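Long-range contact in Sn-glycerol-3-phosphate ABC transporter substrate-binding protein UspB (PDB 4MFI), which probably captures glycerophosphocholine outside the cell membrane and delivers it to an ABC importer of Mycobacterium tuberculosis: residues Leu187-Ala201 / Ile257-Val270. Residues are numbered along the deposited sequence; the frame is centred on the assembly and turned at random.
Sequences LQRVVGAGRSAHGWA and IANEFATGILASAV
Arg-195 reaches across to the backbone of Gly-264 and grips its carbonyl oxygen side-on, NE at 2.8 Å and NH2 at 2.9 Å, with that O lying in the guanidinium plane. The third nitrogen, NH1, turns back to Val-191 O, at the C-terminal end of helix 177-191, and Val-191 CB sits above one face of the guanidinium, toward its rim. A bend at chi3 (81°) swings the group into this bridge, so the last turn of helix 177-191 and the Schellman turn closing helix 257-262 are tied through one cation. Alongside, the chains run parallel: Ser-196 N bonds to Ile-265 O, and Ser-196 O takes the N-H of Ala-267 at 2.9 Å. Ala-267 CB packs between Ala-197 O and Val-191 CG1, 3.7 Å from the latter.

Ser-268 OG joins two partners, donating to Ala-197 O (2.8 Å) and accepting the ND1 proton of His-198. That second bond is nearly straight (171°) and enters at the imidazole edge in the ring plane. With CG anti to the backbone N (chi1 -166°), the ring lies beside strand 268-272, its CE1 3.7 Å from Ala-269 CA; Phe-180 meets it edge-to-face. Gly-199 N bonds to Ser-268 O, and both methyls of Leu-266 close on Gly-199 CA. Farther along, Ile-257 CD1 approaches Gly-199 O and Ala-201 N, 3.5 Å from the latter. There the strands part, and one water bridges Gly-199 O to Val-270 N and a second bridges Ala-201 N to Val-270 O.

Strand 198-201, paired on its other edge with strand 251-254, is thus joined by direct and water-mediated bonds to strand 268-272 within one alpha/beta lobe of the periplasmic-binding-protein fold, characteristic of solute receptors of ABC importers.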
ATOM      1  N   LEU A 187       9.524 -20.373  18.443  1.00  5.54           N
ATOM      2  CA  LEU A 187      10.195 -19.083  18.311  1.00  5.52           C
ATOM      3  C   LEU A 187      10.104 -18.285  19.610  1.00  5.09           C
ATOM      4  O   LEU A 187      11.062 -17.618  20.000  1.00  6.63           O
ATOM      5  CB  LEU A 187       9.616 -18.289  17.141  1.00  6.07           C
ATOM      6  CG  LEU A 187      10.072 -18.757  15.756  1.00  6.42           C
ATOM      7  CD1 LEU A 187       9.142 -18.193  14.695  1.00  6.81           C
ATOM      8  CD2 LEU A 187      11.523 -18.332  15.506  1.00  7.55           C
ATOM      9  N   GLN A 188       8.971 -18.365  20.300  1.00  5.45           N
ATOM     10  CA  GLN A 188       8.843 -17.678  21.585  1.00  6.17           C
ATOM     11  C   GLN A 188       9.838 -18.214  22.622  1.00  5.37           C
ATOM     12  O   GLN A 188      10.429 -17.445  23.385  1.00  6.26           O
ATOM     13  CB  GLN A 188       7.411 -17.779  22.119  1.00  6.55           C
ATOM     14  CG  GLN A 188       7.181 -17.009  23.412  1.00  6.89           C
ATOM     15  CD  GLN A 188       7.414 -15.519  23.258  1.00  6.52           C
ATOM     16  OE1 GLN A 188       6.843 -14.879  22.370  1.00  8.26           O
ATOM     17  NE2 GLN A 188       8.260 -14.956  24.116  1.00  7.80           N
ATOM     18  N   ARG A 189      10.023 -19.531  22.655  1.00  6.11           N
ATOM     19  CA  ARG A 189      11.003 -20.124  23.559  1.00  7.09           C
ATOM     20  C   ARG A 189      12.393 -19.575  23.267  1.00  5.43           C
ATOM     21  O   ARG A 189      13.153 -19.256  24.194  1.00  8.15           O
ATOM     22  CB  ARG A 189      11.011 -21.646  23.411  1.00  7.93           C
ATOM     23  CG  ARG A 189      11.963 -22.340  24.370  1.00 10.62           C
ATOM     24  CD  ARG A 189      11.995 -23.843  24.143  1.00 11.60           C
ATOM     25  NE  ARG A 189      12.645 -24.198  22.884  1.00 14.67           N
ATOM     26  CZ  ARG A 189      13.962 -24.240  22.714  1.00 16.96           C
ATOM     27  NH1 ARG A 189      14.773 -23.942  23.724  1.00 17.67           N
ATOM     28  NH2 ARG A 189      14.467 -24.574  21.534  1.00 16.96           N
ATOM     29  N   VAL A 190      12.746 -19.472  21.987  1.00  6.26           N
ATOM     30  CA  VAL A 190      14.126 -19.108  21.676  1.00  7.44           C
ATOM     31  C   VAL A 190      14.412 -17.615  21.799  1.00  6.77           C
ATOM     32  O   VAL A 190      15.574 -17.236  21.913  1.00  8.44           O
ATOM     33  CB  VAL A 190      14.634 -19.660  20.315  1.00 10.12           C
ATOM     34  CG1 VAL A 190      14.449 -21.172  20.233  1.00 11.01           C
ATOM     35  CG2 VAL A 190      13.967 -18.961  19.162  1.00 11.35           C
ATOM     36  N   VAL A 191      13.389 -16.756  21.785  1.00  5.82           N
ATOM     37  CA  VAL A 191      13.662 -15.329  22.004  1.00  5.85           C
ATOM     38  C   VAL A 191      13.726 -14.961  23.494  1.00  6.32           C
ATOM     39  O   VAL A 191      14.395 -13.999  23.875  1.00  7.51           O
ATOM     40  CB  VAL A 191      12.692 -14.367  21.247  1.00  6.70           C
ATOM     41  CG1 VAL A 191      12.816 -14.545  19.738  1.00  8.98           C
ATOM     42  CG2 VAL A 191      11.243 -14.521  21.736  1.00  8.04           C
ATOM     43  N   GLY A 192      13.036 -15.721  24.339  1.00  7.48           N
ATOM     44  CA  GLY A 192      13.100 -15.488  25.772  1.00  7.78           C
ATOM     45  C   GLY A 192      12.122 -14.453  26.304  1.00  7.71           C
ATOM     46  O   GLY A 192      11.232 -13.975  25.587  1.00  8.86           O
ATOM     47  N   ALA A 193      12.295 -14.101  27.575  1.00  7.19           N
ATOM     48  CA  ALA A 193      11.367 -13.212  28.271  1.00  6.56           C
ATOM     49  C   ALA A 193      11.454 -11.775  27.752  1.00  6.43           C
ATOM     50  O   ALA A 193      12.537 -11.280  27.456  1.00  8.48           O
ATOM     51  CB  ALA A 193      11.634 -13.250  29.777  1.00  8.00           C
ATOM     52  N   GLY A 194      10.315 -11.095  27.670  1.00  6.44           N
ATOM     53  CA  GLY A 194      10.302  -9.706  27.247  1.00  7.22           C
ATOM     54  C   GLY A 194      10.453  -9.480  25.752  1.00  6.89           C
ATOM     55  O   GLY A 194      10.567  -8.336  25.305  1.00  8.59           O
ATOM     56  N   ARG A 195      10.470 -10.567  24.983  1.00  6.36           N
ATOM     57  CA  ARG A 195      10.510 -10.505  23.524  1.00  5.30           C
ATOM     58  C   ARG A 195       9.366 -11.358  22.967  1.00  5.10           C
ATOM     59  O   ARG A 195       8.698 -12.078  23.717  1.00  6.74           O
ATOM     60  CB  ARG A 195      11.856 -11.014  22.999  1.00  6.07           C
ATOM     61  CG  ARG A 195      13.060 -10.200  23.443  1.00  6.98           C
ATOM     62  CD  ARG A 195      14.345 -10.973  23.151  1.00 12.22           C
ATOM     63  NE  ARG A 195      14.789 -10.874  21.773  1.00 14.10           N
ATOM     64  CZ  ARG A 195      15.682 -11.683  21.204  1.00 10.88           C
ATOM     65  NH1 ARG A 195      16.175 -12.738  21.858  1.00  9.75           N
ATOM     66  NH2 ARG A 195      16.035 -11.468  19.948  1.00 15.40           N
ATOM     67  N   SER A 196       9.134 -11.272  21.661  1.00  4.52           N
ATOM     68  CA  SER A 196       8.047 -12.029  21.034  1.00  4.46           C
ATOM     69  C   SER A 196       8.499 -12.687  19.748  1.00  4.71           C
ATOM     70  O   SER A 196       9.399 -12.182  19.068  1.00  5.51           O
ATOM     71  CB  SER A 196       6.853 -11.117  20.729  1.00  6.58           C
ATOM     72  OG  SER A 196       6.254 -10.650  21.922  1.00  7.70           O
ATOM     73  N   ALA A 197       7.859 -13.804  19.411  1.00  4.53           N
ATOM     74  CA  ALA A 197       8.103 -14.488  18.141  1.00  4.06           C
ATOM     75  C   ALA A 197       7.643 -13.645  16.955  1.00  4.88           C
ATOM     76  O   ALA A 197       8.226 -13.728  15.870  1.00  6.46           O
ATOM     77  CB  ALA A 197       7.390 -15.835  18.121  1.00  5.93           C
ATOM     78  N   HIS A 198       6.576 -12.870  17.153  1.00  4.71           N
ATOM     79  CA  HIS A 198       5.948 -12.131  16.059  1.00  3.47           C
ATOM     80  C   HIS A 198       5.349 -10.857  16.608  1.00  4.20           C
ATOM     81  O   HIS A 198       4.769 -10.863  17.689  1.00  7.02           O
ATOM     82  CB  HIS A 198       4.848 -12.984  15.399  1.00  4.59           C
ATOM     83  CG  HIS A 198       4.388 -12.456  14.076  1.00  4.47           C
ATOM     84  ND1 HIS A 198       5.179 -12.492  12.949  1.00  5.01           N
ATOM     85  CD2 HIS A 198       3.217 -11.883  13.696  1.00  5.04           C
ATOM     86  CE1 HIS A 198       4.519 -11.966  11.930  1.00  5.46           C
ATOM     87  NE2 HIS A 198       3.326 -11.586  12.357  1.00  6.21           N
ATOM     88  N   GLY A 199       5.499  -9.763  15.869  1.00  4.88           N
ATOM     89  CA  GLY A 199       4.793  -8.536  16.204  1.00  4.79           C
ATOM     90  C   GLY A 199       3.781  -8.206  15.130  1.00  5.07           C
ATOM     91  O   GLY A 199       4.082  -8.284  13.939  1.00  6.61           O
ATOM     92  N   TRP A 200       2.579  -7.844  15.568  1.00  4.80           N
ATOM     93  CA  TRP A 200       1.535  -7.308  14.696  1.00  5.30           C
ATOM     94  C   TRP A 200       1.548  -5.796  14.800  1.00  4.96           C
ATOM     95  O   TRP A 200       1.719  -5.247  15.888  1.00  5.85           O
ATOM     96  CB  TRP A 200       0.156  -7.802  15.144  1.00  5.71           C
ATOM     97  CG  TRP A 200      -0.078  -9.273  14.952  1.00  5.44           C
ATOM     98  CD1 TRP A 200      -0.068 -10.242  15.919  1.00  6.24           C
ATOM     99  CD2 TRP A 200      -0.378  -9.938  13.718  1.00  5.56           C
ATOM    100  NE1 TRP A 200      -0.331 -11.468  15.359  1.00  5.82           N
ATOM    101  CE2 TRP A 200      -0.536 -11.309  14.010  1.00  5.25           C
ATOM    102  CE3 TRP A 200      -0.523  -9.508  12.394  1.00  6.79           C
ATOM    103  CZ2 TRP A 200      -0.822 -12.255  13.029  1.00  7.31           C
ATOM    104  CZ3 TRP A 200      -0.815 -10.450  11.418  1.00  8.07           C
ATOM    105  CH2 TRP A 200      -0.956 -11.807  11.739  1.00  7.83           C
ATOM    106  N   ALA A 201       1.319  -5.113  13.679  1.00  5.38           N
ATOM    107  CA  ALA A 201       1.232  -3.658  13.698  1.00  5.92           C
ATOM    108  C   ALA A 201       0.106  -3.187  14.616  1.00  6.29           C
ATOM    109  O   ALA A 201      -0.867  -3.917  14.855  1.00  5.99           O
ATOM    110  CB  ALA A 201       0.994  -3.136  12.299  1.00  8.34           C
ATOM    111  N   ILE A 257       6.716  -1.026  14.728  1.00 12.11           N
ATOM    112  CA  ILE A 257       6.986  -2.401  14.340  1.00  9.65           C
ATOM    113  C   ILE A 257       8.335  -2.600  13.643  1.00  9.03           C
ATOM    114  O   ILE A 257       9.047  -3.563  13.939  1.00  9.13           O
ATOM    115  CB  ILE A 257       5.813  -2.997  13.518  1.00 10.79           C
ATOM    116  CG1 ILE A 257       5.954  -4.513  13.400  1.00 11.88           C
ATOM    117  CG2 ILE A 257       5.668  -2.315  12.154  1.00 12.78           C
ATOM    118  CD1 ILE A 257       4.710  -5.171  12.866  1.00 13.08           C
ATOM    119  N   ALA A 258       8.697  -1.696  12.741  1.00 11.96           N
ATOM    120  CA  ALA A 258       9.964  -1.821  12.025  1.00 11.88           C
ATOM    121  C   ALA A 258      11.124  -1.728  13.002  1.00 11.87           C
ATOM    122  O   ALA A 258      12.078  -2.507  12.939  1.00 10.49           O
ATOM    123  CB  ALA A 258      10.083  -0.752  10.963  1.00 14.29           C
ATOM    124  N   ASN A 259      11.034  -0.770  13.911  1.00 11.70           N
ATOM    125  CA  ASN A 259      12.047  -0.603  14.935  1.00 12.13           C
ATOM    126  C   ASN A 259      12.101  -1.760  15.947  1.00  9.84           C
ATOM    127  O   ASN A 259      13.181  -2.175  16.373  1.00 10.69           O
ATOM    128  CB  ASN A 259      11.825   0.724  15.641  1.00 18.24           C
ATOM    129  CG  ASN A 259      13.041   1.197  16.347  1.00 28.83           C
ATOM    130  OD1 ASN A 259      14.026   1.595  15.723  1.00 32.57           O
ATOM    131  ND2 ASN A 259      12.996   1.156  17.664  1.00 32.86           N
ATOM    132  N   GLU A 260      10.944  -2.279  16.341  1.00  9.24           N
ATOM    133  CA  GLU A 260      10.936  -3.419  17.257  1.00  8.81           C
ATOM    134  C   GLU A 260      11.551  -4.653  16.614  1.00  7.40           C
ATOM    135  O   GLU A 260      12.212  -5.448  17.284  1.00  7.86           O
ATOM    136  CB  GLU A 260       9.524  -3.708  17.771  1.00 10.81           C
ATOM    137  CG  GLU A 260       9.051  -2.691  18.802  1.00 14.64           C
ATOM    138  CD  GLU A 260       7.758  -3.095  19.479  1.00 20.69           C
ATOM    139  OE1 GLU A 260       7.443  -4.304  19.509  1.00 21.85           O
ATOM    140  OE2 GLU A 260       7.056  -2.199  19.988  1.00 22.64           O
ATOM    141  N   PHE A 261      11.347  -4.817  15.314  1.00  5.86           N
ATOM    142  CA  PHE A 261      12.019  -5.896  14.609  1.00  5.40           C
ATOM    143  C   PHE A 261      13.527  -5.635  14.514  1.00  7.32           C
ATOM    144  O   PHE A 261      14.341  -6.508  14.835  1.00  7.40           O
ATOM    145  CB  PHE A 261      11.446  -6.125  13.207  1.00  6.04           C
ATOM    146  CG  PHE A 261      12.187  -7.184  12.457  1.00  5.05           C
ATOM    147  CD1 PHE A 261      11.978  -8.525  12.756  1.00  5.68           C
ATOM    148  CD2 PHE A 261      13.141  -6.851  11.505  1.00  6.15           C
ATOM    149  CE1 PHE A 261      12.687  -9.519  12.105  1.00  6.12           C
ATOM    150  CE2 PHE A 261      13.856  -7.838  10.848  1.00  5.47           C
ATOM    151  CZ  PHE A 261      13.623  -9.176  11.144  1.00  6.71           C
ATOM    152  N   ALA A 262      13.898  -4.443  14.055  1.00  6.83           N
ATOM    153  CA  ALA A 262      15.307  -4.126  13.818  1.00  7.41           C
ATOM    154  C   ALA A 262      16.174  -4.184  15.068  1.00  7.49           C
ATOM    155  O   ALA A 262      17.366  -4.461  14.974  1.00  9.84           O
ATOM    156  CB  ALA A 262      15.446  -2.767  13.140  1.00  9.80           C
ATOM    157  N   THR A 263      15.583  -3.921  16.231  1.00  8.16           N
ATOM    158  CA  THR A 263      16.332  -3.922  17.485  1.00  9.63           C
ATOM    159  C   THR A 263      16.299  -5.286  18.163  1.00  9.12           C
ATOM    160  O   THR A 263      16.926  -5.479  19.205  1.00 12.41           O
ATOM    161  CB  THR A 263      15.817  -2.851  18.479  1.00 11.73           C
ATOM    162  OG1 THR A 263      14.423  -3.063  18.735  1.00 12.28           O
ATOM    163  CG2 THR A 263      16.014  -1.463  17.915  1.00 12.21           C
ATOM    164  N   GLY A 264      15.551  -6.226  17.591  1.00  7.16           N
ATOM    165  CA  GLY A 264      15.565  -7.592  18.082  1.00  7.83           C
ATOM    166  C   GLY A 264      14.484  -7.964  19.083  1.00  7.43           C
ATOM    167  O   GLY A 264      14.529  -9.051  19.657  1.00 10.42           O
ATOM    168  N   ILE A 265      13.516  -7.079  19.301  1.00  6.56           N
ATOM    169  CA  ILE A 265      12.425  -7.376  20.228  1.00  6.85           C
ATOM    170  C   ILE A 265      11.477  -8.438  19.648  1.00  6.08           C
ATOM    171  O   ILE A 265      10.918  -9.258  20.385  1.00  6.90           O
ATOM    172  CB  ILE A 265      11.625  -6.102  20.572  1.00  7.36           C
ATOM    173  CG1 ILE A 265      12.549  -5.009  21.115  1.00  9.93           C
ATOM    174  CG2 ILE A 265      10.506  -6.412  21.573  1.00  9.47           C
ATOM    175  CD1 ILE A 265      13.416  -5.455  22.279  1.00 10.50           C
ATOM    176  N   LEU A 266      11.312  -8.418  18.325  1.00  5.78           N
ATOM    177  CA  LEU A 266      10.428  -9.333  17.604  1.00  4.98           C
ATOM    178  C   LEU A 266      11.242 -10.237  16.697  1.00  5.49           C
ATOM    179  O   LEU A 266      12.060  -9.746  15.914  1.00  7.53           O
ATOM    180  CB  LEU A 266       9.462  -8.546  16.721  1.00  6.68           C
ATOM    181  CG  LEU A 266       8.666  -7.431  17.387  1.00  6.04           C
ATOM    182  CD1 LEU A 266       7.923  -6.619  16.333  1.00  7.46           C
ATOM    183  CD2 LEU A 266       7.693  -7.977  18.439  1.00  6.54           C
ATOM    184  N   ALA A 267      10.993 -11.547  16.741  1.00  4.97           N
ATOM    185  CA  ALA A 267      11.692 -12.464  15.828  1.00  5.25           C
ATOM    186  C   ALA A 267      11.211 -12.325  14.383  1.00  5.01           C
ATOM    187  O   ALA A 267      11.899 -12.741  13.449  1.00  5.55           O
ATOM    188  CB  ALA A 267      11.551 -13.904  16.286  1.00  7.50           C
ATOM    189  N   SER A 268      10.015 -11.774  14.206  1.00  4.00           N
ATOM    190  CA  SER A 268       9.430 -11.611  12.882  1.00  4.45           C
ATOM    191  C   SER A 268       8.302 -10.594  12.931  1.00  4.14           C
ATOM    192  O   SER A 268       7.774 -10.280  14.009  1.00  4.23           O
ATOM    193  CB  SER A 268       8.920 -12.953  12.335  1.00  5.40           C
ATOM    194  OG  SER A 268       7.862 -13.479  13.119  1.00  5.05           O
ATOM    195  N   ALA A 269       7.916 -10.097  11.759  1.00  5.39           N
ATOM    196  CA  ALA A 269       6.885  -9.073  11.654  1.00  3.65           C
ATOM    197  C   ALA A 269       6.484  -8.900  10.214  1.00  3.07           C
ATOM    198  O   ALA A 269       7.309  -9.040   9.319  1.00  6.21           O
ATOM    199  CB  ALA A 269       7.409  -7.742  12.190  1.00  5.89           C
ATOM    200  N   VAL A 270       5.207  -8.598   9.990  1.00  4.10           N
ATOM    201  CA  VAL A 270       4.758  -8.107   8.695  1.00  4.45           C
ATOM    202  C   VAL A 270       4.741  -6.585   8.741  1.00  5.12           C
ATOM    203  O   VAL A 270       4.041  -5.974   9.549  1.00  6.68           O
ATOM    204  CB  VAL A 270       3.374  -8.660   8.310  1.00  5.16           C
ATOM    205  CG1 VAL A 270       2.880  -8.015   7.018  1.00  6.68           C
ATOM    206  CG2 VAL A 270       3.437 -10.173   8.157  1.00  8.04           C
TER
HETATM  207  O   HOH W   1       2.800  -8.836  11.678  1.00  5.93           O
HETATM  208  O   HOH W   2       1.627  -6.476  11.027  1.00  5.93           O